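PDB 6FOP: glycoside hydrolase family 81 from Clostridium thermocellum, which acts as a glucanase that breaks down beta-1,3-glucans such as laminarin as part of the cellulosome. Local coordinates for residues A[475-480]-A[525-530]; A[488-493]-A[552-557]; A[494-499]-A[578-583]; A[548-553]-A[572-577]; A[586-591]-A[619-624]. All blocks are in the same frame, centred on the assembly; numbering follows the deposited sequence. Where two conformers were deposited one is given.

Contact 1 (A[475-480]-A[525-530]); sequences GHSWAS and TTEVEA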
# COMPACT_ATOMS: atom_id res chain seq x y z
N GLY A 475 5.51 -2.45 0.87
CA GLY A 475 4.69 -2.65 2.06
C GLY A 475 3.57 -1.67 2.27
O GLY A 475 3.07 -1.56 3.39
N HIS A 476 3.18 -0.94 1.22
CA HIS A 476 2.10 -0.00 1.33
C HIS A 476 1.35 0.04 0.01
O HIS A 476 1.82 -0.55 -0.99
CB HIS A 476 2.59 1.40 1.71
CG HIS A 476 3.44 2.03 0.66
ND1 HIS A 476 2.90 2.67 -0.44
CD2 HIS A 476 4.78 2.03 0.49
CE1 HIS A 476 3.89 3.02 -1.25
NE2 HIS A 476 5.03 2.67 -0.70
N SER A 477 0.28 0.80 -0.04
CA SER A 477 -0.53 0.94 -1.21
C SER A 477 -0.19 2.13 -2.08
O SER A 477 0.54 3.06 -1.65
CB SER A 477 -1.99 0.93 -0.80
OG SER A 477 -2.32 -0.27 -0.12
N TRP A 478 -0.73 2.10 -3.29
CA TRP A 478 -0.53 3.15 -4.27
C TRP A 478 -1.88 3.64 -4.81
O TRP A 478 -2.78 2.84 -5.12
CB TRP A 478 0.29 2.65 -5.44
CG TRP A 478 1.73 2.34 -5.18
CD1 TRP A 478 2.33 1.13 -5.37
CD2 TRP A 478 2.78 3.24 -4.81
NE1 TRP A 478 3.67 1.20 -5.11
CE2 TRP A 478 3.98 2.48 -4.77
CE3 TRP A 478 2.84 4.59 -4.46
CZ2 TRP A 478 5.20 3.05 -4.49
CZ3 TRP A 478 4.06 5.15 -4.18
CH2 TRP A 478 5.23 4.37 -4.17
N ALA A 479 -1.98 4.95 -4.92
CA ALA A 479 -3.22 5.60 -5.33
C ALA A 479 -3.43 5.71 -6.82
O ALA A 479 -4.55 5.56 -7.30
CB ALA A 479 -3.34 6.96 -4.69
N SER A 480 -2.35 5.99 -7.58
CA SER A 480 -2.51 6.28 -9.02
C SER A 480 -2.64 4.99 -9.80
O SER A 480 -1.82 4.10 -9.66
CB SER A 480 -1.31 7.06 -9.53
OG SER A 480 -1.42 7.33 -10.91
N THR A 525 -1.40 -5.24 8.75
CA THR A 525 -0.19 -5.26 9.55
C THR A 525 0.99 -4.69 8.78
O THR A 525 1.78 -3.91 9.29
CB THR A 525 0.07 -6.70 10.03
OG1 THR A 525 -1.10 -7.19 10.74
CG2 THR A 525 1.25 -6.75 10.96
N THR A 526 1.09 -5.09 7.50
CA THR A 526 2.23 -4.63 6.71
C THR A 526 2.12 -3.12 6.42
O THR A 526 3.10 -2.39 6.60
CB THR A 526 2.34 -5.42 5.42
OG1 THR A 526 2.41 -6.83 5.70
CG2 THR A 526 3.61 -5.01 4.67
N GLU A 527 0.95 -2.63 5.99
CA GLU A 527 0.82 -1.21 5.74
C GLU A 527 1.13 -0.38 6.97
O GLU A 527 1.81 0.65 6.87
CB GLU A 527 -0.55 -0.87 5.12
CG GLU A 527 -0.58 0.54 4.53
CD GLU A 527 -0.95 0.64 3.06
OE1 GLU A 527 -1.49 -0.33 2.47
OE2 GLU A 527 -0.65 1.71 2.47
N VAL A 528 0.68 -0.84 8.13
CA VAL A 528 0.98 -0.11 9.36
C VAL A 528 2.51 -0.03 9.57
O VAL A 528 3.05 1.03 9.93
CB VAL A 528 0.30 -0.78 10.57
CG1 VAL A 528 0.88 -0.25 11.88
CG2 VAL A 528 -1.22 -0.50 10.52
N GLU A 529 3.20 -1.14 9.34
CA GLU A 529 4.67 -1.15 9.50
C GLU A 529 5.34 -0.15 8.53
O GLU A 529 6.25 0.61 8.93
CB GLU A 529 5.24 -2.54 9.26
CG GLU A 529 4.89 -3.53 10.33
CD GLU A 529 5.62 -3.31 11.65
OE1 GLU A 529 6.75 -2.77 11.66
OE2 GLU A 529 5.08 -3.74 12.68
N ALA A 530 4.87 -0.12 7.28
CA ALA A 530 5.40 0.84 6.31
C ALA A 530 5.08 2.29 6.72
O ALA A 530 5.94 3.18 6.63
CB ALA A 530 4.87 0.54 4.91
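Thr-526 meets Gly-475 through its methyl group. CG2 of Thr-526 lies 3.7 Å from CA of Gly-475, while OG1 turns back to the carbonyl O of Tyr-522 in helix 514-534. Glu-527 comes next and makes the polar part of the contact. Its CA-H approaches the carbonyl O of Gly-475, with Glu-527 CA and Gly-475 O 3.3 Å apart. CG stands anti to the backbone N (chi1 -166°) and the chain then bends at chi2, which carries the carboxylate across to strand 476-477. That short, weakly bonded strand pairs antiparallel with 470-471. Gly-475 and His-476 both face Asp-471 there and form a G1 beta bulge. The carboxylate of Glu-527 grips the residue after the bulge twice. OE1 takes the hydroxyl hydrogen of Ser-477 OG at 2.7 Å, on its syn lone pair. OE2 takes the backbone N-H of Ser-477, with N and OE2 2.8 Å apart; this donor lies 37° out of the carboxylate plane. Each oxygen has a second donor: Trp-501 NE1 for OE1 and Gln-491 NE2 for OE2. Four bonds thus fix the rotation of this buried group. OE2 also lies 3.3 Å from CB of His-476, whose ring turns to its own strand, ND1 bonding to O of Ser-477. Ala-530 presses its CB to 3.2 Å from O of Gly-475.

Contact 2 (A[488-493]-A[552-557]); sequences GNNQAS and ASMVWG. Unlike the reference sequence in segment 488-493: Ala-492 (reference Glu).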
# COMPACT_ATOMS: atom_id res chain seq x y z
N GLY A 488 6.78 9.21 -10.21
CA GLY A 488 6.23 7.86 -10.11
C GLY A 488 4.84 7.81 -9.51
O GLY A 488 4.02 8.70 -9.75
N ASN A 489 4.55 6.70 -8.84
CA ASN A 489 3.26 6.56 -8.15
C ASN A 489 3.31 7.34 -6.85
O ASN A 489 4.37 7.81 -6.44
CB ASN A 489 2.89 5.08 -8.01
CG ASN A 489 1.39 4.85 -8.12
OD1 ASN A 489 0.60 5.56 -7.48
ND2 ASN A 489 0.97 3.87 -8.89
N ASN A 490 2.15 7.47 -6.20
CA ASN A 490 2.03 8.20 -4.96
C ASN A 490 0.98 7.56 -4.08
O ASN A 490 0.08 6.91 -4.56
CB ASN A 490 1.68 9.68 -5.17
CG ASN A 490 0.26 9.86 -5.61
OD1 ASN A 490 -0.66 9.92 -4.74
ND2 ASN A 490 0.02 9.95 -6.91
N GLN A 491 1.10 7.82 -2.78
CA GLN A 491 -0.04 7.65 -1.87
C GLN A 491 0.04 8.79 -0.84
O GLN A 491 1.09 9.00 -0.22
CB GLN A 491 -0.11 6.28 -1.18
CG GLN A 491 -1.29 6.19 -0.20
CD GLN A 491 -1.56 4.79 0.25
OE1 GLN A 491 -2.43 4.10 -0.33
NE2 GLN A 491 -0.83 4.32 1.26
N ALA A 492 -1.10 9.47 -0.65
CA ALA A 492 -1.24 10.50 0.41
C ALA A 492 -1.82 9.81 1.66
O ALA A 492 -1.08 9.51 2.59
CB ALA A 492 -2.04 11.68 -0.10
N SER A 493 -3.11 9.47 1.64
CA SER A 493 -3.76 8.92 2.81
C SER A 493 -3.49 7.43 3.02
O SER A 493 -4.23 6.56 2.51
CB SER A 493 -5.26 9.16 2.78
OG SER A 493 -5.85 8.63 3.99
N ALA A 552 5.69 13.00 6.74
CA ALA A 552 5.46 13.19 5.31
C ALA A 552 4.01 12.86 5.02
O ALA A 552 3.54 11.77 5.35
CB ALA A 552 6.38 12.30 4.47
N SER A 553 3.31 13.79 4.37
CA SER A 553 1.91 13.56 3.99
C SER A 553 1.73 12.81 2.68
O SER A 553 0.69 12.17 2.50
CB SER A 553 1.15 14.89 3.97
OG SER A 553 1.84 15.87 3.23
N MET A 554 2.70 12.92 1.77
CA MET A 554 2.68 12.18 0.51
C MET A 554 4.00 11.49 0.25
O MET A 554 5.06 12.10 0.36
CB MET A 554 2.31 13.08 -0.67
CG MET A 554 0.92 13.60 -0.59
SD MET A 554 0.22 14.42 -2.02
CE MET A 554 0.43 13.18 -3.22
N VAL A 555 3.89 10.21 -0.09
CA VAL A 555 5.03 9.38 -0.46
C VAL A 555 4.91 9.00 -1.92
O VAL A 555 3.88 8.46 -2.35
CB VAL A 555 5.07 8.10 0.43
CG1 VAL A 555 6.16 7.12 -0.03
CG2 VAL A 555 5.22 8.50 1.90
N TRP A 556 5.96 9.32 -2.67
CA TRP A 556 6.07 9.01 -4.09
C TRP A 556 7.23 8.05 -4.33
O TRP A 556 8.07 7.82 -3.46
CB TRP A 556 6.34 10.29 -4.91
CG TRP A 556 5.25 11.32 -4.89
CD1 TRP A 556 4.93 12.19 -3.87
CD2 TRP A 556 4.39 11.63 -5.96
NE1 TRP A 556 3.90 12.99 -4.26
CE2 TRP A 556 3.54 12.67 -5.53
CE3 TRP A 556 4.22 11.11 -7.24
CZ2 TRP A 556 2.54 13.20 -6.34
CZ3 TRP A 556 3.22 11.62 -8.05
CH2 TRP A 556 2.39 12.67 -7.60
N GLY A 557 7.28 7.50 -5.53
CA GLY A 557 8.49 6.78 -5.95
C GLY A 557 9.76 7.61 -5.89
O GLY A 557 10.83 7.11 -5.48
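Gln-491 and Val-555 face each other as a hydrogen-bonded antiparallel pair. Gln-491 N donates to Val-555 O at 2.9 Å. Val-555 N returns a bond to Gln-491 O at 3.1 Å. A third backbone bond runs from Gly-557 N to Asn-489 O, also 3.1 Å. Between these bonds sits the non-hydrogen-bonded pair Asn-490 and Trp-556. CA-H groups fill in here: CA of Asn-490 is 3.2 Å from O of Val-555. The two strands are one edge of a four-stranded antiparallel sheet, in which 490-491 is outermost and 554-556 continues to 559-561. Ser-553 and Met-554 both face Cys-561 in a classic beta bulge.

The main side-chain interaction is a CH-pi contact. CB of Asn-490 lies over the centre of the six-membered ring of Trp-556, 3.4 Å from its centroid. The two side chains run side by side in the same direction, with amide and indole planes 44° apart. CG of Asn-490 sits between its backbone N and carbonyl carbon (chi1 73°), and this keeps ND2 above the far rim of the ring. At the edge of the indole, Gly-488 O lies 3.5 Å from CZ3 of Trp-556; this buried oxygen has no polar partner in the model. Apolar packing is smaller. The engineered Ala-492 touches CG of Met-554 with its CB at 3.6 Å.

Contact 3 (A[494-499]-A[578-583]); sequences SSEAIN and FLPITA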
# COMPACT_ATOMS: atom_id res chain seq x y z
N SER A 494 -2.48 7.11 3.82
CA SER A 494 -2.27 5.72 4.24
C SER A 494 -3.43 5.21 5.11
O SER A 494 -3.72 4.02 5.13
CB SER A 494 -0.94 5.53 4.98
OG SER A 494 -0.91 6.24 6.21
N SER A 495 -4.06 6.11 5.85
CA SER A 495 -5.17 5.72 6.71
C SER A 495 -6.39 5.29 5.92
O SER A 495 -7.11 4.38 6.37
CB SER A 495 -5.46 6.86 7.71
OG SER A 495 -5.46 8.14 7.07
N GLU A 496 -6.66 5.88 4.75
CA GLU A 496 -7.74 5.33 3.92
C GLU A 496 -7.42 3.95 3.30
O GLU A 496 -8.33 3.16 3.07
CB GLU A 496 -8.22 6.31 2.84
CG GLU A 496 -9.14 7.38 3.41
CD GLU A 496 -9.81 8.25 2.39
OE1 GLU A 496 -9.29 8.36 1.26
OE2 GLU A 496 -10.85 8.86 2.74
N ALA A 497 -6.14 3.66 3.07
CA ALA A 497 -5.75 2.31 2.65
C ALA A 497 -6.02 1.34 3.82
O ALA A 497 -6.65 0.29 3.67
CB ALA A 497 -4.28 2.29 2.26
N ILE A 498 -5.58 1.73 5.01
CA ILE A 498 -5.75 0.89 6.20
C ILE A 498 -7.22 0.68 6.57
O ILE A 498 -7.58 -0.40 7.06
CB ILE A 498 -4.89 1.45 7.36
CG1 ILE A 498 -3.40 1.17 7.08
CG2 ILE A 498 -5.33 0.93 8.72
CD1 ILE A 498 -2.45 2.07 7.86
N ASN A 499 -8.07 1.67 6.28
CA ASN A 499 -9.51 1.49 6.47
C ASN A 499 -10.02 0.32 5.65
O ASN A 499 -10.86 -0.47 6.13
CB ASN A 499 -10.23 2.76 6.06
CG ASN A 499 -11.72 2.71 6.30
OD1 ASN A 499 -12.18 2.38 7.41
ND2 ASN A 499 -12.49 3.07 5.29
N PHE A 578 -4.56 10.39 9.33
CA PHE A 578 -5.30 9.84 10.46
C PHE A 578 -6.67 9.33 10.03
O PHE A 578 -7.08 8.23 10.44
CB PHE A 578 -5.50 10.89 11.58
CG PHE A 578 -4.25 11.64 12.00
CD1 PHE A 578 -2.97 11.12 11.87
CD2 PHE A 578 -4.37 12.90 12.56
CE1 PHE A 578 -1.86 11.85 12.24
CE2 PHE A 578 -3.26 13.65 12.93
CZ PHE A 578 -1.99 13.11 12.78
N LEU A 579 -7.40 10.11 9.25
CA LEU A 579 -8.79 9.77 8.97
C LEU A 579 -8.90 8.70 7.87
O LEU A 579 -8.06 8.65 6.94
CB LEU A 579 -9.60 11.03 8.66
CG LEU A 579 -9.46 11.66 7.28
CD1 LEU A 579 -10.36 10.96 6.25
CD2 LEU A 579 -9.81 13.14 7.37
N PRO A 580 -9.93 7.86 7.91
CA PRO A 580 -10.93 7.80 8.97
C PRO A 580 -10.36 7.11 10.21
O PRO A 580 -9.68 6.10 10.12
CB PRO A 580 -12.03 6.95 8.35
CG PRO A 580 -11.29 6.02 7.43
CD PRO A 580 -10.13 6.81 6.89
N ILE A 581 -10.70 7.66 11.37
CA ILE A 581 -10.30 7.04 12.62
C ILE A 581 -11.35 5.98 12.98
O ILE A 581 -12.50 6.32 13.22
CB ILE A 581 -10.07 8.10 13.73
CG1 ILE A 581 -8.95 9.09 13.29
CG2 ILE A 581 -9.67 7.44 15.03
CD1 ILE A 581 -8.70 10.22 14.27
N THR A 582 -10.94 4.71 13.00
CA THR A 582 -11.81 3.59 13.35
C THR A 582 -11.19 2.89 14.56
O THR A 582 -10.10 3.25 15.01
CB THR A 582 -11.98 2.57 12.21
OG1 THR A 582 -10.84 1.71 12.11
CG2 THR A 582 -12.26 3.26 10.86
N ALA A 583 -11.84 1.84 15.05
CA ALA A 583 -11.25 1.07 16.14
C ALA A 583 -10.09 0.17 15.70
O ALA A 583 -9.60 -0.63 16.49
CB ALA A 583 -12.33 0.26 16.85
O HOH W 1 -8.51 3.96 8.77
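The first turn of helix 494-511, in the family 81 C-terminal domain, meets a loop that carries a cis-proline. Ser-495 and Pro-580 are central to this contact. The hydroxyl of Ser-495 donates to the carbonyl O of Leu-579, with OG and O 2.7 Å apart. The donor stands 44° out of the carbonyl plane, so the bond does not follow a lone pair. OG lies between the backbone N and the carbonyl carbon of its own residue, which turns it out to the loop. Ser-495 OG is also hydrogen-bonded to OG of Ser-493, the N-cap residue of this helix. The peptide bond between Leu-579 and Pro-580 is cis. The proline ring lies against the side of the helix and meets two side chains, each at about a right angle. CD of Pro-580 rests 3.7 Å from CG of Glu-496. Pro-580 CG lies 3.5 Å from Asn-499 CG.

The C-terminal domain belongs to the six-hairpin glycosidase clan, whose fold is an (alpha/alpha)6 barrel, and here a loop between two helices packs on a third. In Asn-499 a chi1 of -176° extends the amide past the proline. Its OD1 then lies 3.6 Å from CG2 of Thr-582 and is hydrogen-bonded to NE2 of Gln-502. A water bridges the backbones. It donates to O of Ser-495 and to O of Pro-580, at 2.8 Å from each. Beyond CG, Glu-496 leaves the proline and runs alongside Leu-579; its OE2 bonds to the hydroxyls of Tyr-340 and Tyr-422. On the loop side, the ring of Phe-578 stacks on Tyr-621.

Contact 4 (A[548-553]-A[572-577]); sequences GHNYAS and EKHGIN. With NI (nickel (II) ion), chain B.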
# COMPACT_ATOMS: atom_id res chain seq x y z
N GLY A 548 12.37 19.19 6.52
CA GLY A 548 12.00 20.08 7.62
C GLY A 548 10.82 19.68 8.50
O GLY A 548 10.23 20.54 9.15
N HIS A 549 10.48 18.41 8.55
CA HIS A 549 9.28 17.94 9.23
C HIS A 549 9.53 16.56 9.82
O HIS A 549 10.40 15.82 9.33
CB HIS A 549 8.10 17.89 8.23
CG HIS A 549 7.92 19.15 7.45
ND1 HIS A 549 7.16 20.20 7.91
CD2 HIS A 549 8.48 19.57 6.29
CE1 HIS A 549 7.23 21.20 7.06
NE2 HIS A 549 8.03 20.85 6.07
N ASN A 550 8.69 16.18 10.79
CA ASN A 550 8.67 14.86 11.40
C ASN A 550 7.63 13.90 10.80
O ASN A 550 7.39 12.82 11.33
CB ASN A 550 8.53 14.96 12.93
CG ASN A 550 7.16 15.47 13.38
OD1 ASN A 550 6.15 15.41 12.66
ND2 ASN A 550 7.14 16.07 14.57
N TYR A 551 7.06 14.32 9.68
CA TYR A 551 5.91 13.69 9.05
C TYR A 551 5.98 14.00 7.57
O TYR A 551 6.31 15.13 7.21
CB TYR A 551 4.64 14.30 9.65
CG TYR A 551 3.36 14.09 8.84
CD1 TYR A 551 2.87 12.79 8.59
CD2 TYR A 551 2.66 15.16 8.33
CE1 TYR A 551 1.71 12.60 7.87
CE2 TYR A 551 1.50 14.98 7.61
CZ TYR A 551 1.02 13.69 7.40
OH TYR A 551 -0.15 13.52 6.72
N ALA A 552 5.69 13.00 6.74
CA ALA A 552 5.46 13.19 5.31
C ALA A 552 4.01 12.86 5.02
O ALA A 552 3.54 11.77 5.35
CB ALA A 552 6.38 12.30 4.47
N SER A 553 3.31 13.79 4.37
CA SER A 553 1.91 13.56 3.99
C SER A 553 1.73 12.81 2.68
O SER A 553 0.69 12.17 2.50
CB SER A 553 1.15 14.89 3.97
OG SER A 553 1.84 15.87 3.23
N GLU A 572 -5.06 19.99 8.20
CA GLU A 572 -5.49 19.09 7.13
C GLU A 572 -4.33 18.22 6.61
O GLU A 572 -4.50 17.02 6.41
CB GLU A 572 -6.15 19.86 5.98
CG GLU A 572 -7.47 20.49 6.41
CD GLU A 572 -7.98 21.48 5.40
OE1 GLU A 572 -8.72 21.05 4.49
OE2 GLU A 572 -7.64 22.68 5.52
N LYS A 573 -3.14 18.81 6.44
CA LYS A 573 -2.02 18.05 5.93
C LYS A 573 -1.69 16.87 6.85
O LYS A 573 -1.43 15.76 6.37
CB LYS A 573 -0.79 18.92 5.72
CG LYS A 573 -0.96 19.96 4.63
CD LYS A 573 0.32 20.74 4.38
CE LYS A 573 0.06 21.89 3.42
NZ LYS A 573 1.29 22.61 3.04
N HIS A 574 -1.71 17.09 8.16
CA HIS A 574 -1.49 16.02 9.14
C HIS A 574 -2.68 15.04 9.19
O HIS A 574 -2.49 13.81 9.24
CB HIS A 574 -1.21 16.64 10.51
CG HIS A 574 0.20 17.11 10.67
ND1 HIS A 574 1.06 16.57 11.59
CD2 HIS A 574 0.91 18.01 9.98
CE1 HIS A 574 2.24 17.13 11.48
NE2 HIS A 574 2.17 18.02 10.52
N GLY A 575 -3.90 15.59 9.15
CA GLY A 575 -5.10 14.78 9.36
C GLY A 575 -5.40 13.77 8.27
O GLY A 575 -6.10 12.77 8.54
N ILE A 576 -4.92 14.00 7.03
CA ILE A 576 -5.20 13.04 5.98
C ILE A 576 -4.56 11.69 6.22
O ILE A 576 -4.91 10.74 5.54
CB ILE A 576 -4.83 13.52 4.55
CG1 ILE A 576 -3.31 13.78 4.39
CG2 ILE A 576 -5.66 14.75 4.14
CD1 ILE A 576 -2.79 13.38 3.03
N ASN A 577 -3.58 11.59 7.14
CA ASN A 577 -3.01 10.30 7.50
C ASN A 577 -3.53 9.73 8.80
O ASN A 577 -3.01 8.76 9.32
CB ASN A 577 -1.47 10.33 7.40
CG ASN A 577 -1.03 10.01 6.01
OD1 ASN A 577 -1.10 8.84 5.59
ND2 ASN A 577 -0.69 11.03 5.22
NI NI B . 3.80 19.06 9.79
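Ser-553 and Lys-573 bring the two backbones nearest, with CA atoms 6.3 Å apart. Segment 548-553 is irregular and runs past the last part of helix 570-575. No strand or helix pairing joins the segments, and mostly side chains bridge them. Tyr-551 does most of this work. Its chi1 of 162° swings the ring away from its own N and out to the helix. The hydroxyl is gripped by two bonds. OH donates to the carbonyl O of Lys-573 at 2.6 Å, and it accepts from ND2 of Asn-577 at 3.0 Å. The second bond lies close to the amide plane and is nearly straight. Both partners sit at the edge of the tyrosine ring, and the amide of Asn-577 is turned 75° from it. ND2 of Asn-577 also bonds to O of Ala-492 and, weakly, to O of Ser-553; OD1 accepts a bond from OG of Ser-494.

The contact includes one ligand of a nickel site. NE2 of His-574 binds the nickel ion at 2.1 Å, and His-562, Glu-601 and Glu-605 complete the set of protein ligands. Tyr-551 covers one face of the histidine: its CD2 lies over the centre of the imidazole, 3.6 Å from NE2. The two rings are oblique, with planes 43° apart, and the two side chains run antiparallel, each passing the other. ND1 of His-574 bonds to OD1 of Asn-598, which helps fix the rotation of the ring. Segment 548-553 serves as a second shell as well. Asn-550 N bonds to OE1 of Glu-601, and His-549 ND1 bonds to OE2 of Glu-605.

Contact 5 (A[586-591]-A[619-624]); sequences LYLGKD and YMYYAL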
# COMPACT_ATOMS: atom_id res chain seq x y z
N LEU A 586 -5.77 2.41 16.38
CA LEU A 586 -4.92 2.56 17.53
C LEU A 586 -3.43 2.55 17.18
O LEU A 586 -2.62 3.07 17.94
CB LEU A 586 -5.24 1.52 18.59
CG LEU A 586 -6.66 1.60 19.20
CD1 LEU A 586 -6.95 0.39 20.08
CD2 LEU A 586 -6.87 2.89 19.98
N TYR A 587 -3.08 1.97 16.02
CA TYR A 587 -1.70 2.00 15.55
C TYR A 587 -1.12 3.38 15.49
O TYR A 587 0.09 3.53 15.61
CB TYR A 587 -1.56 1.33 14.16
CG TYR A 587 -2.11 2.15 13.02
CD1 TYR A 587 -1.30 3.09 12.35
CD2 TYR A 587 -3.45 2.08 12.67
CE1 TYR A 587 -1.83 3.88 11.35
CE2 TYR A 587 -3.98 2.88 11.69
CZ TYR A 587 -3.17 3.79 11.02
OH TYR A 587 -3.71 4.59 10.04
N LEU A 588 -1.97 4.40 15.32
CA LEU A 588 -1.45 5.76 15.27
C LEU A 588 -0.69 6.14 16.54
O LEU A 588 0.19 7.00 16.50
CB LEU A 588 -2.62 6.74 15.09
CG LEU A 588 -3.32 6.71 13.74
CD1 LEU A 588 -4.58 7.56 13.76
CD2 LEU A 588 -2.36 7.18 12.63
N GLY A 589 -1.08 5.51 17.64
CA GLY A 589 -0.51 5.77 18.95
C GLY A 589 0.57 4.82 19.41
O GLY A 589 0.88 4.78 20.60
N LYS A 590 1.20 4.08 18.48
CA LYS A 590 2.34 3.21 18.87
C LYS A 590 3.35 3.91 19.76
O LYS A 590 3.86 3.33 20.72
CB LYS A 590 3.04 2.68 17.62
CG LYS A 590 2.37 1.49 17.00
CD LYS A 590 3.34 0.92 15.96
CE LYS A 590 2.78 -0.25 15.21
NZ LYS A 590 2.86 -1.52 15.98
N ASP A 591 3.69 5.14 19.42
CA ASP A 591 4.60 5.95 20.26
C ASP A 591 3.82 7.19 20.70
O ASP A 591 3.65 8.13 19.91
CB ASP A 591 5.85 6.35 19.49
CG ASP A 591 6.86 7.08 20.35
OD1 ASP A 591 6.54 7.47 21.49
OD2 ASP A 591 8.01 7.27 19.87
N TYR A 619 -8.18 16.17 17.75
CA TYR A 619 -8.34 15.80 19.16
C TYR A 619 -8.51 14.30 19.36
O TYR A 619 -8.06 13.77 20.39
CB TYR A 619 -9.48 16.58 19.82
CG TYR A 619 -9.32 18.09 19.83
CD1 TYR A 619 -8.06 18.69 19.80
CD2 TYR A 619 -10.43 18.91 19.89
CE1 TYR A 619 -7.91 20.07 19.85
CE2 TYR A 619 -10.29 20.29 19.92
CZ TYR A 619 -9.04 20.87 19.86
OH TYR A 619 -8.90 22.23 19.91
N MET A 620 -9.09 13.58 18.39
CA MET A 620 -9.07 12.12 18.43
C MET A 620 -7.64 11.58 18.40
O MET A 620 -7.30 10.64 19.13
CB MET A 620 -9.87 11.53 17.30
CG MET A 620 -11.37 11.71 17.47
SD MET A 620 -12.24 10.77 16.19
CE MET A 620 -11.98 11.77 14.74
N TYR A 621 -6.79 12.22 17.58
CA TYR A 621 -5.38 11.84 17.49
C TYR A 621 -4.64 12.15 18.79
O TYR A 621 -3.95 11.29 19.36
CB TYR A 621 -4.76 12.61 16.34
CG TYR A 621 -3.31 12.32 16.10
CD1 TYR A 621 -2.92 11.10 15.52
CD2 TYR A 621 -2.32 13.27 16.38
CE1 TYR A 621 -1.58 10.82 15.30
CE2 TYR A 621 -0.99 12.99 16.14
CZ TYR A 621 -0.62 11.77 15.60
OH TYR A 621 0.73 11.52 15.34
N TYR A 622 -4.87 13.37 19.32
CA TYR A 622 -4.17 13.83 20.52
C TYR A 622 -4.58 12.99 21.73
O TYR A 622 -3.78 12.84 22.67
CB TYR A 622 -4.41 15.32 20.80
CG TYR A 622 -3.46 15.89 21.81
CD1 TYR A 622 -2.11 16.08 21.49
CD2 TYR A 622 -3.90 16.31 23.05
CE1 TYR A 622 -1.23 16.59 22.42
CE2 TYR A 622 -3.01 16.83 23.99
CZ TYR A 622 -1.68 17.01 23.65
OH TYR A 622 -0.80 17.54 24.56
N ALA A 623 -5.81 12.44 21.71
CA ALA A 623 -6.26 11.55 22.76
C ALA A 623 -5.43 10.26 22.88
O ALA A 623 -5.52 9.59 23.91
CB ALA A 623 -7.72 11.19 22.55
N LEU A 624 -4.59 9.95 21.88
CA LEU A 624 -3.64 8.85 21.98
C LEU A 624 -2.36 9.23 22.74
O LEU A 624 -1.48 8.37 22.94
CB LEU A 624 -3.32 8.29 20.60
CG LEU A 624 -4.52 7.68 19.87
CD1 LEU A 624 -4.24 7.51 18.38
CD2 LEU A 624 -4.93 6.36 20.51
O HOH W 2 1.01 8.85 14.51
O HOH W 3 -0.87 5.71 22.55
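Leu-624 points its side chain at the turn formed by Leu-586, Leu-588 and Gly-589. Its two methyls divide the work. CD2 of Leu-624 meets CD2 of Leu-586 at 4.0 Å, and these two side chains cross at about a right angle. CD1 turns to the next part of the 3-10 segment and lies 3.7 Å from CB of Leu-588. The same methyl sits 3.8 Å from the backbone N of Gly-589. CG of Leu-624 is anti to its own carbonyl carbon (chi1 -63°), which sends both methyls across to the 3-10 segment. Its CB stays close to the chain at Gly-589, 4.1 Å from CA of that glycine.

Tyr-621 approaches beside Leu-624. It offers Leu-588 a ring edge: CE1 of Tyr-621 lies 4.2 Å from CB of Leu-588, which is near the ring plane. The ring of Phe-578 stacks on Tyr-621, and residues of helix 592-606 also pack against this tyrosine.

Two waters bridge polar atoms round this apolar patch. One lies in the plane of the Tyr-621 ring and joins its hydroxyl to the carbonyl of Leu-588; it is 2.8 Å from OH of Tyr-621 and donates to O of Leu-588. The other donates both to O of Gly-589 and to O of Leu-624. This 3-10 turn leads into helix 592-606, with Asp-591 at the N-cap, its OD1 weakly bonded to N of Asn-593. The turn packs on Tyr-621 of helix 615-622 and on Leu-624, consistent with the (alpha/alpha)6 barrel of the six-hairpin clan, in which such turns join successive helices.

In the fold
From the N terminus, contact 1 opens at the hairpin strand 476-477 and closes on helix 514-534. Contact 2 starts inside that loop at strand 490-491 and closes beyond it on strand 554-556, so the two cross. Contact 3 starts at helix 494-511 and closes at 578-583; it crosses both. Contact 4, between 548-553 and 572-577, lies wholly within the span of contact 3 and begins where contact 2 ends, sharing Ala-552 and Ser-553. Contact 5 follows in series and ties the turn before helix 592-606 to helix 615-622. Gln-491 links contacts 1 and 2, Asn-577 links contacts 2, 3 and 4, and Phe-578 joins contact 3 to contact 5.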